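Local atomic coordinates of putative uncharacterized protein (Pseudomonas phage 201phi2-1, PDB entry 3R4V), a protein that is of unknown function but belongs to the phage tubulin-like family and has guanosine-5'-diphosphate bound in the model. Residues V5-A10 / K174-V179; D76-P79 / F83-V86; Q105-K110 / K144-V149; D132-L137 / P206-L211. All coordinates share one frame; numbering follows the deposited sequence. Where two conformers were deposited one is given.

Contact 1: residues V5-A10 / K174-V179; sequences VCLIFA and KVVLLV
Behind V176 and V179, the two residues of 174-179 that touch V5 and L7, the helix makes its shortest polar bond from L178 N to K174 O, 2.8 Å. V179 N follows with a 3.0 Å bond to V175 O, so V179 is still tied to the last turn although its own backbone has already left helical geometry. The meeting with 5-10 is entirely apolar and consists of two small pairs. In the first, V5 turns its CB and CG2 to a single methyl: V179 CG2 lies 4.0 Å from V5 CB and 4.2 Å from V5 CG2. V179 CG1 is anti to the carbonyl carbon (chi1 -53°), which leaves CG2 between the backbone N and the carbonyl carbon, facing V5. In the second pair, L7 CD2 reaches V176 CG2 at 4.0 Å, a contact between branch ends. Both pairs cross at about a right angle, so each touches over a methyl or two rather than along its length. L7 is buried, while V5 and V176 keep part of their surface exposed. F83 covers V175 and V179, and I85 lies against V175 and V176, so strand 84-89 and the residue leading into it share this face of helix 161-178 with strand 6-10. On its other flank the helix turns K174, L177 and L178 to strand 264-270. Helix 161-178 is thus wedged between the parallel strands and the C-terminal part of the sheet, a placement consistent with the long central helix of the tubulin/FtsZ fold.

Contact 2: residues D76-P79 / F83-V86; sequences DTIP and FYIV
I78 and Y84 meet through an apolar contact at the edge of the tyrosine ring. I78 CG2 comes near the ring plane and stops 4.1 Å from Y84 CE1, with its methyl placed there by a first torsion of -59° that sets CG2 anti to the backbone N. The aliphatic group therefore borders the ring instead of lying over a face. I78 also rests on C6 and I8 of strand 6-10, and Y84 touches the same two residues, so the pair belongs to a larger buried patch.

The polar part involves a backbone carbonyl at the same edge. P79 O is 3.6 Å from Y84 OH and 3.7 Å from Y84 CE1, again near the plane of the ring; this is a close approach rather than a bond. The phenol oxygen takes one hydrogen bond from A81 N in the intervening turn and another from R109 NH1, just past the end of helix 95-108. R109 NH2 in turn bonds to I78 O, and R109 NH1 makes a weak bond to P79 O.

One guanidinium group thus bridges both sides of the turn that joins helix 71-76 to strand 84-89. With two N-H donors on Y84 OH, the ring is held at its far end as well as by packing at its edge, and the positive charge of R109 would probably polarise the phenol and the two carbonyls it meets.

Contact 3: residues Q105-K110 / K144-V149; sequences QLADRK and KHLPIV
K144 folds over A107 to reach D108. Its first torsion, with CG anti to the carbonyl carbon, lays K144 CG against A107 CB at 3.7 Å. The bend at the second torsion (chi2 -67°) then turns the rest of the chain toward D108, and the extended remainder carries the ammonium group to the aspartate. K144 NZ meets D108 OD1 at 2.8 Å in a salt bridge, arriving on the syn side of that oxygen and 24° out of the carboxylate plane. One water accepts from K144 NZ at 2.8 Å and donates weakly to D108 OD2, closing a ring round the ion pair.

L146 comes to the same alanine: its CD2 lies 3.8 Å from A107 CB, with CG anti to the backbone N (chi1 176°). A107 therefore receives both a lysine stem and a leucine branch. At the outer rim K110 curls back, and its NZ gives a 2.9 Å bond to a second water, which donates to K144 O.

Helices 95-108 and 124-144 both finish here in Schellman motifs, with K110 and H145 at positive phi. Beneath them, F113 of strand 113-119 packs on L106, L146 and I148, while I148 pairs with the chain entering strand 208-214.

Contact 4: residues D132-L137 / P206-L211; sequences DTMKTL and PQVCEL
L137 and V208 have the closest backbones of this contact, their CA atoms 6.3 Å apart where helix 124-144 passes the start of strand 208-214. The helical segment is regular: T136 N bonds to D132 O at 2.8 Å and L137 N to T133 O at 2.9 Å. D132 O also accepts from T136 OG1 at 2.9 Å, tilted 34° from the carbonyl plane, and the two donors come from opposite faces of that plane. Opposite the helix the chain straightens from P206 into an extended strand, and V208 N bonds to E138 OE1, so a helix side chain takes up the N-H of the very residue that packs on the helix. Strand 208-214 runs parallel beside strand 148-154, and helix 124-144 is the connecting helix of the beta-alpha-beta unit 113-119/124-144/148-154. Here that helix reaches one strand further, to a strand belonging to the C-terminal domain family of phage tubulin-like proteins. V208 splits its two methyls between two residues one helical turn apart. Its CG2 settles against the backbone, 3.5 Å from L137 C and 3.6 Å from L137 CB. Its CG1, anti to the backbone N at chi1 176°, touches M134 CE at 4.0 Å. M134 gets there because its chain bends at both the second and third torsions, which brings the terminal methyl across V208 at about a right angle. M134 also packs on V274 and M278 of helix 274-294, and L137 on P100 of helix 95-108.

All four contacts reach the same mixed sheet. Contacts 1 and 2 lie closest, with centres about 9 Å apart, on the neighbouring strands 6-10 and 84-89. Contact 3 is about 13 Å from contact 2, and contact 4 about 12 Å beyond contact 3, across the adjoining strands 148-154 and 208-214; contacts 1 and 4 are about 19 Å apart. Along the chain, contacts 2 and 3 follow one another inside the loop closed by contact 1, whereas contact 4 interlocks with both contact 1 and contact 3. The first three reach parallel strands that, as in the tubulin fold, probably form the nucleotide-binding part, and contact 4 carries the packing on to the C-terminal strands.

Contact 1: residues V5-A10 / K174-V179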
loop_
_atom_site.group_PDB
_atom_site.type_symbol
_atom_site.label_atom_id
_atom_site.label_comp_id
_atom_site.label_asym_id
_atom_site.label_seq_id
_atom_site.Cartn_x
_atom_site.Cartn_y
_atom_site.Cartn_z
ATOM N N VAL A 5 -16.141 0.061 6.465
ATOM C CA VAL A 5 -14.850 0.014 5.795
ATOM C C VAL A 5 -14.883 -1.003 4.672
ATOM O O VAL A 5 -15.488 -2.078 4.792
ATOM C CB VAL A 5 -13.706 -0.336 6.796
ATOM C CG1 VAL A 5 -13.908 -1.716 7.371
ATOM C CG2 VAL A 5 -12.342 -0.237 6.129
ATOM N N CYS A 6 -14.253 -0.628 3.568
ATOM C CA CYS A 6 -14.071 -1.526 2.452
ATOM C C CYS A 6 -12.569 -1.765 2.256
ATOM O O CYS A 6 -11.782 -0.818 2.184
ATOM C CB CYS A 6 -14.710 -0.912 1.208
ATOM S SG CYS A 6 -14.392 -1.806 -0.294
ATOM N N LEU A 7 -12.179 -3.035 2.186
ATOM C CA LEU A 7 -10.773 -3.386 2.022
ATOM C C LEU A 7 -10.511 -3.854 0.596
ATOM O O LEU A 7 -11.177 -4.764 0.087
ATOM C CB LEU A 7 -10.366 -4.483 3.008
ATOM C CG LEU A 7 -10.499 -4.109 4.484
ATOM C CD1 LEU A 7 -11.892 -4.470 4.987
ATOM C CD2 LEU A 7 -9.452 -4.824 5.298
ATOM N N ILE A 8 -9.513 -3.246 -0.033
ATOM C CA ILE A 8 -9.216 -3.519 -1.429
ATOM C C ILE A 8 -7.791 -4.053 -1.576
ATOM O O ILE A 8 -6.850 -3.450 -1.056
ATOM C CB ILE A 8 -9.356 -2.233 -2.241
ATOM C CG1 ILE A 8 -10.797 -1.724 -2.156
ATOM C CG2 ILE A 8 -8.924 -2.462 -3.688
ATOM C CD1 ILE A 8 -10.945 -0.254 -2.468
ATOM N N PHE A 9 -7.643 -5.179 -2.274
ATOM C CA PHE A 9 -6.345 -5.830 -2.469
ATOM C C PHE A 9 -6.098 -6.024 -3.946
ATOM O O PHE A 9 -7.006 -6.404 -4.687
ATOM C CB PHE A 9 -6.318 -7.209 -1.791
ATOM C CG PHE A 9 -6.476 -7.140 -0.312
ATOM C CD1 PHE A 9 -5.361 -7.024 0.507
ATOM C CD2 PHE A 9 -7.734 -7.111 0.257
ATOM C CE1 PHE A 9 -5.498 -6.917 1.880
ATOM C CE2 PHE A 9 -7.880 -7.012 1.631
ATOM C CZ PHE A 9 -6.760 -6.915 2.443
ATOM N N ALA A 10 -4.862 -5.790 -4.371
ATOM C CA ALA A 10 -4.541 -5.852 -5.796
ATOM C C ALA A 10 -3.235 -6.576 -6.049
ATOM O O ALA A 10 -2.272 -6.428 -5.296
ATOM C CB ALA A 10 -4.476 -4.458 -6.377
ATOM N N LYS A 174 -5.636 -3.368 12.912
ATOM C CA LYS A 174 -5.641 -2.211 13.806
ATOM C C LYS A 174 -6.380 -1.051 13.143
ATOM O O LYS A 174 -7.092 -0.309 13.811
ATOM C CB LYS A 174 -4.223 -1.797 14.230
ATOM C CG LYS A 174 -3.517 -2.783 15.164
ATOM C CD LYS A 174 -2.109 -2.304 15.483
ATOM C CE LYS A 174 -1.489 -3.062 16.657
ATOM N NZ LYS A 174 -1.423 -4.528 16.456
ATOM N N VAL A 175 -6.230 -0.894 11.826
ATOM C CA VAL A 175 -6.954 0.167 11.129
ATOM C C VAL A 175 -8.447 -0.164 11.069
ATOM O O VAL A 175 -9.287 0.726 11.199
ATOM C CB VAL A 175 -6.401 0.428 9.688
ATOM C CG1 VAL A 175 -7.232 1.515 9.007
ATOM C CG2 VAL A 175 -4.958 0.849 9.779
ATOM N N VAL A 176 -8.780 -1.439 10.866
ATOM C CA VAL A 176 -10.185 -1.851 10.859
ATOM C C VAL A 176 -10.796 -1.538 12.213
ATOM O O VAL A 176 -11.925 -1.065 12.300
ATOM C CB VAL A 176 -10.359 -3.344 10.502
ATOM C CG1 VAL A 176 -11.789 -3.800 10.768
ATOM C CG2 VAL A 176 -9.990 -3.567 9.027
ATOM N N LEU A 177 -10.015 -1.762 13.262
ATOM C CA LEU A 177 -10.452 -1.449 14.627
ATOM C C LEU A 177 -10.643 0.059 14.787
ATOM O O LEU A 177 -11.685 0.527 15.265
ATOM C CB LEU A 177 -9.419 -1.954 15.630
ATOM C CG LEU A 177 -9.555 -1.446 17.059
ATOM C CD1 LEU A 177 -10.811 -2.028 17.682
ATOM C CD2 LEU A 177 -8.310 -1.809 17.866
ATOM N N LEU A 178 -9.629 0.817 14.377
ATOM C CA LEU A 178 -9.675 2.275 14.436
ATOM C C LEU A 178 -10.976 2.831 13.871
ATOM O O LEU A 178 -11.595 3.707 14.489
ATOM C CB LEU A 178 -8.482 2.883 13.683
ATOM C CG LEU A 178 -8.491 4.409 13.495
ATOM C CD1 LEU A 178 -8.424 5.104 14.854
ATOM C CD2 LEU A 178 -7.339 4.885 12.586
ATOM N N VAL A 179 -11.380 2.342 12.696
ATOM C CA VAL A 179 -12.522 2.909 11.971
ATOM C C VAL A 179 -13.842 2.153 12.216
ATOM O O VAL A 179 -14.799 2.301 11.458
ATOM C CB VAL A 179 -12.203 3.066 10.450
ATOM C CG1 VAL A 179 -10.896 3.841 10.286
ATOM C CG2 VAL A 179 -12.063 1.703 9.792
#

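Contact 2: residues D76-P79 / F83-V86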
loop_
_atom_site.group_PDB
_atom_site.type_symbol
_atom_site.label_atom_id
_atom_site.label_comp_id
_atom_site.label_asym_id
_atom_site.label_seq_id
_atom_site.Cartn_x
_atom_site.Cartn_y
_atom_site.Cartn_z
ATOM N N ASP A 76 -17.530 -0.108 -9.935
ATOM C CA ASP A 76 -18.943 -0.388 -9.684
ATOM C C ASP A 76 -19.145 -1.542 -8.707
ATOM O O ASP A 76 -20.192 -1.645 -8.071
ATOM C CB ASP A 76 -19.699 -0.660 -10.987
ATOM C CG ASP A 76 -20.092 0.615 -11.706
ATOM O OD1 ASP A 76 -20.313 1.639 -11.023
ATOM O OD2 ASP A 76 -20.179 0.596 -12.953
ATOM N N THR A 77 -18.146 -2.406 -8.583
ATOM C CA THR A 77 -18.237 -3.511 -7.638
ATOM C C THR A 77 -17.761 -3.113 -6.241
ATOM O O THR A 77 -17.811 -3.915 -5.316
ATOM C CB THR A 77 -17.432 -4.739 -8.104
ATOM O OG1 THR A 77 -16.037 -4.516 -7.874
ATOM C CG2 THR A 77 -17.676 -5.027 -9.590
ATOM N N ILE A 78 -17.293 -1.881 -6.082
ATOM C CA ILE A 78 -16.795 -1.445 -4.776
ATOM C C ILE A 78 -17.809 -0.511 -4.139
ATOM O O ILE A 78 -18.014 0.602 -4.606
ATOM C CB ILE A 78 -15.409 -0.759 -4.885
ATOM C CG1 ILE A 78 -14.390 -1.719 -5.512
ATOM C CG2 ILE A 78 -14.938 -0.270 -3.508
ATOM C CD1 ILE A 78 -13.045 -1.069 -5.857
ATOM N N PRO A 79 -18.468 -0.975 -3.072
ATOM C CA PRO A 79 -19.531 -0.201 -2.422
ATOM C C PRO A 79 -19.015 1.119 -1.866
ATOM O O PRO A 79 -17.825 1.244 -1.595
ATOM C CB PRO A 79 -19.954 -1.096 -1.252
ATOM C CG PRO A 79 -19.407 -2.445 -1.554
ATOM C CD PRO A 79 -18.174 -2.227 -2.359
ATOM N N PHE A 83 -14.718 4.428 4.994
ATOM C CA PHE A 83 -13.264 4.375 4.988
ATOM C C PHE A 83 -12.824 3.241 4.081
ATOM O O PHE A 83 -13.548 2.263 3.921
ATOM C CB PHE A 83 -12.749 4.150 6.421
ATOM C CG PHE A 83 -11.280 4.427 6.602
ATOM C CD1 PHE A 83 -10.823 5.708 6.895
ATOM C CD2 PHE A 83 -10.357 3.407 6.502
ATOM C CE1 PHE A 83 -9.468 5.960 7.077
ATOM C CE2 PHE A 83 -9.003 3.651 6.678
ATOM C CZ PHE A 83 -8.554 4.928 6.974
ATOM N N TYR A 84 -11.657 3.374 3.452
ATOM C CA TYR A 84 -11.136 2.278 2.637
ATOM C C TYR A 84 -9.707 1.942 3.024
ATOM O O TYR A 84 -8.953 2.792 3.478
ATOM C CB TYR A 84 -11.158 2.615 1.137
ATOM C CG TYR A 84 -12.503 3.080 0.595
ATOM C CD1 TYR A 84 -13.301 2.236 -0.183
ATOM C CD2 TYR A 84 -12.965 4.366 0.848
ATOM C CE1 TYR A 84 -14.532 2.670 -0.696
ATOM C CE2 TYR A 84 -14.184 4.802 0.339
ATOM C CZ TYR A 84 -14.962 3.950 -0.420
ATOM O OH TYR A 84 -16.162 4.401 -0.916
ATOM N N ILE A 85 -9.326 0.697 2.812
ATOM C CA ILE A 85 -7.935 0.302 2.965
ATOM C C ILE A 85 -7.516 -0.336 1.646
ATOM O O ILE A 85 -8.217 -1.213 1.137
ATOM C CB ILE A 85 -7.784 -0.703 4.105
ATOM C CG1 ILE A 85 -8.265 -0.069 5.419
ATOM C CG2 ILE A 85 -6.337 -1.209 4.208
ATOM C CD1 ILE A 85 -8.395 -1.039 6.581
ATOM N N VAL A 86 -6.386 0.096 1.089
ATOM C CA VAL A 86 -5.894 -0.465 -0.172
ATOM C C VAL A 86 -4.539 -1.146 0.040
ATOM O O VAL A 86 -3.702 -0.622 0.758
ATOM C CB VAL A 86 -5.695 0.625 -1.205
ATOM C CG1 VAL A 86 -5.471 -0.008 -2.584
ATOM C CG2 VAL A 86 -6.891 1.558 -1.225
#

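Contact 3: residues Q105-K110 / K144-V149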
loop_
_atom_site.group_PDB
_atom_site.type_symbol
_atom_site.label_atom_id
_atom_site.label_comp_id
_atom_site.label_asym_id
_atom_site.label_seq_id
_atom_site.Cartn_x
_atom_site.Cartn_y
_atom_site.Cartn_z
ATOM N N GLN A 105 -9.466 6.663 -8.183
ATOM C CA GLN A 105 -10.931 6.673 -8.178
ATOM C C GLN A 105 -11.480 6.969 -6.777
ATOM O O GLN A 105 -12.493 7.672 -6.620
ATOM C CB GLN A 105 -11.472 5.338 -8.691
ATOM C CG GLN A 105 -11.132 5.058 -10.153
ATOM C CD GLN A 105 -11.721 6.087 -11.093
ATOM O OE1 GLN A 105 -12.917 6.383 -11.043
ATOM N NE2 GLN A 105 -10.882 6.649 -11.951
ATOM N N LEU A 106 -10.829 6.423 -5.759
ATOM C CA LEU A 106 -11.248 6.703 -4.386
ATOM C C LEU A 106 -11.063 8.185 -4.063
ATOM O O LEU A 106 -11.884 8.786 -3.370
ATOM C CB LEU A 106 -10.475 5.837 -3.384
ATOM C CG LEU A 106 -10.701 4.332 -3.475
ATOM C CD1 LEU A 106 -9.818 3.632 -2.446
ATOM C CD2 LEU A 106 -12.164 4.013 -3.216
ATOM N N ALA A 107 -9.970 8.777 -4.539
ATOM C CA ALA A 107 -9.790 10.216 -4.361
ATOM C C ALA A 107 -10.948 10.989 -5.020
ATOM O O ALA A 107 -11.454 11.950 -4.452
ATOM C CB ALA A 107 -8.427 10.677 -4.908
ATOM N N ASP A 108 -11.377 10.566 -6.211
ATOM C CA ASP A 108 -12.501 11.228 -6.875
ATOM C C ASP A 108 -13.803 11.106 -6.064
ATOM O O ASP A 108 -14.664 11.981 -6.149
ATOM C CB ASP A 108 -12.709 10.706 -8.308
ATOM C CG ASP A 108 -11.610 11.151 -9.277
ATOM O OD1 ASP A 108 -10.804 12.046 -8.942
ATOM O OD2 ASP A 108 -11.570 10.614 -10.407
ATOM N N ARG A 109 -13.945 10.029 -5.286
ATOM C CA ARG A 109 -15.095 9.863 -4.385
ATOM C C ARG A 109 -14.993 10.771 -3.161
ATOM O O ARG A 109 -15.889 10.788 -2.326
ATOM C CB ARG A 109 -15.226 8.414 -3.889
ATOM C CG ARG A 109 -15.502 7.368 -4.950
ATOM C CD ARG A 109 -15.778 5.997 -4.321
ATOM N NE ARG A 109 -16.153 5.003 -5.327
ATOM C CZ ARG A 109 -16.513 3.750 -5.055
ATOM N NH1 ARG A 109 -16.564 3.325 -3.803
ATOM N NH2 ARG A 109 -16.837 2.926 -6.043
ATOM N N LYS A 110 -13.888 11.506 -3.047
ATOM C CA LYS A 110 -13.605 12.316 -1.856
ATOM C C LYS A 110 -13.498 11.441 -0.609
ATOM O O LYS A 110 -13.831 11.863 0.499
ATOM C CB LYS A 110 -14.661 13.412 -1.672
ATOM C CG LYS A 110 -14.792 14.332 -2.879
ATOM C CD LYS A 110 -13.416 14.769 -3.371
ATOM C CE LYS A 110 -13.394 16.223 -3.791
ATOM N NZ LYS A 110 -12.025 16.633 -4.220
ATOM N N LYS A 144 -4.953 15.166 -7.421
ATOM C CA LYS A 144 -6.231 15.111 -6.712
ATOM C C LYS A 144 -6.225 16.038 -5.501
ATOM O O LYS A 144 -7.239 16.188 -4.818
ATOM C CB LYS A 144 -6.531 13.684 -6.253
ATOM C CG LYS A 144 -6.421 12.619 -7.340
ATOM C CD LYS A 144 -7.477 12.773 -8.390
ATOM C CE LYS A 144 -7.589 11.516 -9.249
ATOM N NZ LYS A 144 -8.411 11.764 -10.459
ATOM N N HIS A 145 -5.086 16.674 -5.268
ATOM C CA HIS A 145 -4.883 17.531 -4.109
ATOM C C HIS A 145 -5.339 16.830 -2.829
ATOM O O HIS A 145 -6.260 17.267 -2.154
ATOM C CB HIS A 145 -5.613 18.876 -4.284
ATOM C CG HIS A 145 -5.045 19.962 -3.426
ATOM N ND1 HIS A 145 -3.968 20.730 -3.816
ATOM C CD2 HIS A 145 -5.361 20.362 -2.172
ATOM C CE1 HIS A 145 -3.665 21.578 -2.849
ATOM N NE2 HIS A 145 -4.497 21.375 -1.842
ATOM N N LEU A 146 -4.685 15.721 -2.499
ATOM C CA LEU A 146 -5.095 14.936 -1.355
ATOM C C LEU A 146 -3.866 14.190 -0.867
ATOM O O LEU A 146 -3.092 13.721 -1.697
ATOM C CB LEU A 146 -6.134 13.914 -1.819
ATOM C CG LEU A 146 -6.622 12.931 -0.775
ATOM C CD1 LEU A 146 -7.526 13.686 0.183
ATOM C CD2 LEU A 146 -7.355 11.734 -1.403
ATOM N N PRO A 147 -3.678 14.087 0.460
ATOM C CA PRO A 147 -2.558 13.251 0.922
ATOM C C PRO A 147 -2.819 11.806 0.544
ATOM O O PRO A 147 -3.946 11.318 0.664
ATOM C CB PRO A 147 -2.600 13.392 2.445
ATOM C CG PRO A 147 -3.386 14.688 2.677
ATOM C CD PRO A 147 -4.396 14.712 1.583
ATOM N N ILE A 148 -1.781 11.131 0.069
ATOM C CA ILE A 148 -1.897 9.708 -0.195
ATOM C C ILE A 148 -1.071 9.007 0.859
ATOM O O ILE A 148 0.162 9.047 0.839
ATOM C CB ILE A 148 -1.429 9.355 -1.621
ATOM C CG1 ILE A 148 -2.333 10.042 -2.666
ATOM C CG2 ILE A 148 -1.365 7.824 -1.791
ATOM C CD1 ILE A 148 -3.795 9.560 -2.708
ATOM N N VAL A 149 -1.769 8.423 1.829
ATOM C CA VAL A 149 -1.166 8.021 3.091
ATOM C C VAL A 149 -0.926 6.535 3.035
ATOM O O VAL A 149 -1.860 5.768 2.868
ATOM C CB VAL A 149 -2.141 8.345 4.252
ATOM C CG1 VAL A 149 -1.620 7.849 5.573
ATOM C CG2 VAL A 149 -2.387 9.859 4.314
HETATM O O HOH W 1 -8.738 9.337 -11.732
HETATM O O HOH W 2 -9.837 15.042 -5.238
HETATM O O HOH W 3 -9.296 16.575 -2.363
#

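Contact 4: residues D132-L137 / P206-L211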
loop_
_atom_site.group_PDB
_atom_site.type_symbol
_atom_site.label_atom_id
_atom_site.label_comp_id
_atom_site.label_asym_id
_atom_site.label_seq_id
_atom_site.Cartn_x
_atom_site.Cartn_y
_atom_site.Cartn_z
ATOM N N ASP A 132 8.727 3.903 -9.665
ATOM C CA ASP A 132 7.671 4.441 -10.521
ATOM C C ASP A 132 6.316 4.442 -9.808
ATOM O O ASP A 132 5.527 5.347 -9.994
ATOM C CB ASP A 132 7.573 3.698 -11.857
ATOM C CG ASP A 132 8.800 3.878 -12.725
ATOM O OD1 ASP A 132 9.566 4.848 -12.513
ATOM O OD2 ASP A 132 8.983 3.046 -13.636
ATOM N N THR A 133 6.055 3.444 -8.971
ATOM C CA THR A 133 4.779 3.391 -8.264
ATOM C C THR A 133 4.701 4.439 -7.140
ATOM O O THR A 133 3.649 5.075 -6.951
ATOM C CB THR A 133 4.486 1.975 -7.759
ATOM O OG1 THR A 133 4.608 1.069 -8.865
ATOM C CG2 THR A 133 3.074 1.891 -7.221
ATOM N N MET A 134 5.807 4.657 -6.437
ATOM C CA MET A 134 5.836 5.729 -5.434
ATOM C C MET A 134 5.618 7.078 -6.137
ATOM O O MET A 134 4.857 7.910 -5.654
ATOM C CB MET A 134 7.141 5.736 -4.659
ATOM C CG MET A 134 7.262 4.596 -3.637
ATOM S SD MET A 134 6.050 4.747 -2.300
ATOM C CE MET A 134 6.796 6.121 -1.418
ATOM N N LYS A 135 6.292 7.277 -7.271
ATOM C CA LYS A 135 6.101 8.503 -8.063
ATOM C C LYS A 135 4.655 8.646 -8.529
ATOM O O LYS A 135 4.086 9.742 -8.491
ATOM C CB LYS A 135 7.038 8.514 -9.273
ATOM C CG LYS A 135 8.476 8.863 -8.930
ATOM C CD LYS A 135 9.365 8.790 -10.174
ATOM C CE LYS A 135 10.799 9.186 -9.863
ATOM N NZ LYS A 135 10.935 10.671 -9.670
ATOM N N THR A 136 4.058 7.536 -8.966
ATOM C CA THR A 136 2.630 7.500 -9.294
ATOM C C THR A 136 1.774 8.020 -8.147
ATOM O O THR A 136 0.886 8.853 -8.348
ATOM C CB THR A 136 2.177 6.054 -9.657
ATOM O OG1 THR A 136 2.809 5.650 -10.883
ATOM C CG2 THR A 136 0.681 5.987 -9.847
ATOM N N LEU A 137 2.020 7.520 -6.936
ATOM C CA LEU A 137 1.218 7.961 -5.797
ATOM C C LEU A 137 1.434 9.452 -5.523
ATOM O O LEU A 137 0.498 10.183 -5.171
ATOM C CB LEU A 137 1.513 7.114 -4.563
ATOM C CG LEU A 137 1.107 5.650 -4.773
ATOM C CD1 LEU A 137 1.526 4.819 -3.557
ATOM C CD2 LEU A 137 -0.401 5.469 -5.055
ATOM N N PRO A 206 -0.331 18.544 -0.303
ATOM C CA PRO A 206 -0.696 17.133 -0.457
ATOM C C PRO A 206 0.414 16.372 -1.174
ATOM O O PRO A 206 0.924 16.833 -2.198
ATOM C CB PRO A 206 -1.945 17.190 -1.333
ATOM C CG PRO A 206 -1.776 18.425 -2.142
ATOM C CD PRO A 206 -1.055 19.409 -1.254
ATOM N N GLN A 207 0.768 15.206 -0.645
ATOM C CA GLN A 207 1.879 14.437 -1.191
ATOM C C GLN A 207 1.796 13.046 -0.587
ATOM O O GLN A 207 0.924 12.796 0.250
ATOM C CB GLN A 207 3.212 15.121 -0.841
ATOM C CG GLN A 207 3.424 15.353 0.658
ATOM C CD GLN A 207 4.690 16.161 1.030
ATOM O OE1 GLN A 207 4.995 16.306 2.208
ATOM N NE2 GLN A 207 5.409 16.690 0.034
ATOM N N VAL A 208 2.686 12.146 -0.998
ATOM C CA VAL A 208 2.747 10.832 -0.363
ATOM C C VAL A 208 3.224 11.002 1.079
ATOM O O VAL A 208 4.249 11.640 1.327
ATOM C CB VAL A 208 3.676 9.864 -1.092
ATOM C CG1 VAL A 208 3.766 8.546 -0.316
ATOM C CG2 VAL A 208 3.140 9.576 -2.479
ATOM N N CYS A 209 2.446 10.449 2.013
ATOM C CA CYS A 209 2.749 10.487 3.427
ATOM C C CYS A 209 2.869 9.064 3.936
ATOM O O CYS A 209 2.309 8.153 3.340
ATOM C CB CYS A 209 1.593 11.136 4.182
ATOM S SG CYS A 209 1.350 12.857 3.761
ATOM N N GLU A 210 3.571 8.877 5.051
ATOM C CA GLU A 210 3.600 7.568 5.696
ATOM C C GLU A 210 2.653 7.502 6.877
ATOM O O GLU A 210 2.487 8.466 7.611
ATOM C CB GLU A 210 4.977 7.245 6.229
ATOM C CG GLU A 210 6.023 6.792 5.234
ATOM C CD GLU A 210 7.316 6.410 5.961
ATOM O OE1 GLU A 210 7.467 5.224 6.330
ATOM O OE2 GLU A 210 8.171 7.294 6.207
ATOM N N LEU A 211 2.070 6.330 7.065
ATOM C CA LEU A 211 1.284 6.012 8.239
ATOM C C LEU A 211 2.154 5.158 9.140
ATOM O O LEU A 211 2.705 4.146 8.705
ATOM C CB LEU A 211 0.061 5.205 7.826
ATOM C CG LEU A 211 -0.780 4.588 8.946
ATOM C CD1 LEU A 211 -1.255 5.664 9.925
ATOM C CD2 LEU A 211 -1.938 3.791 8.420
#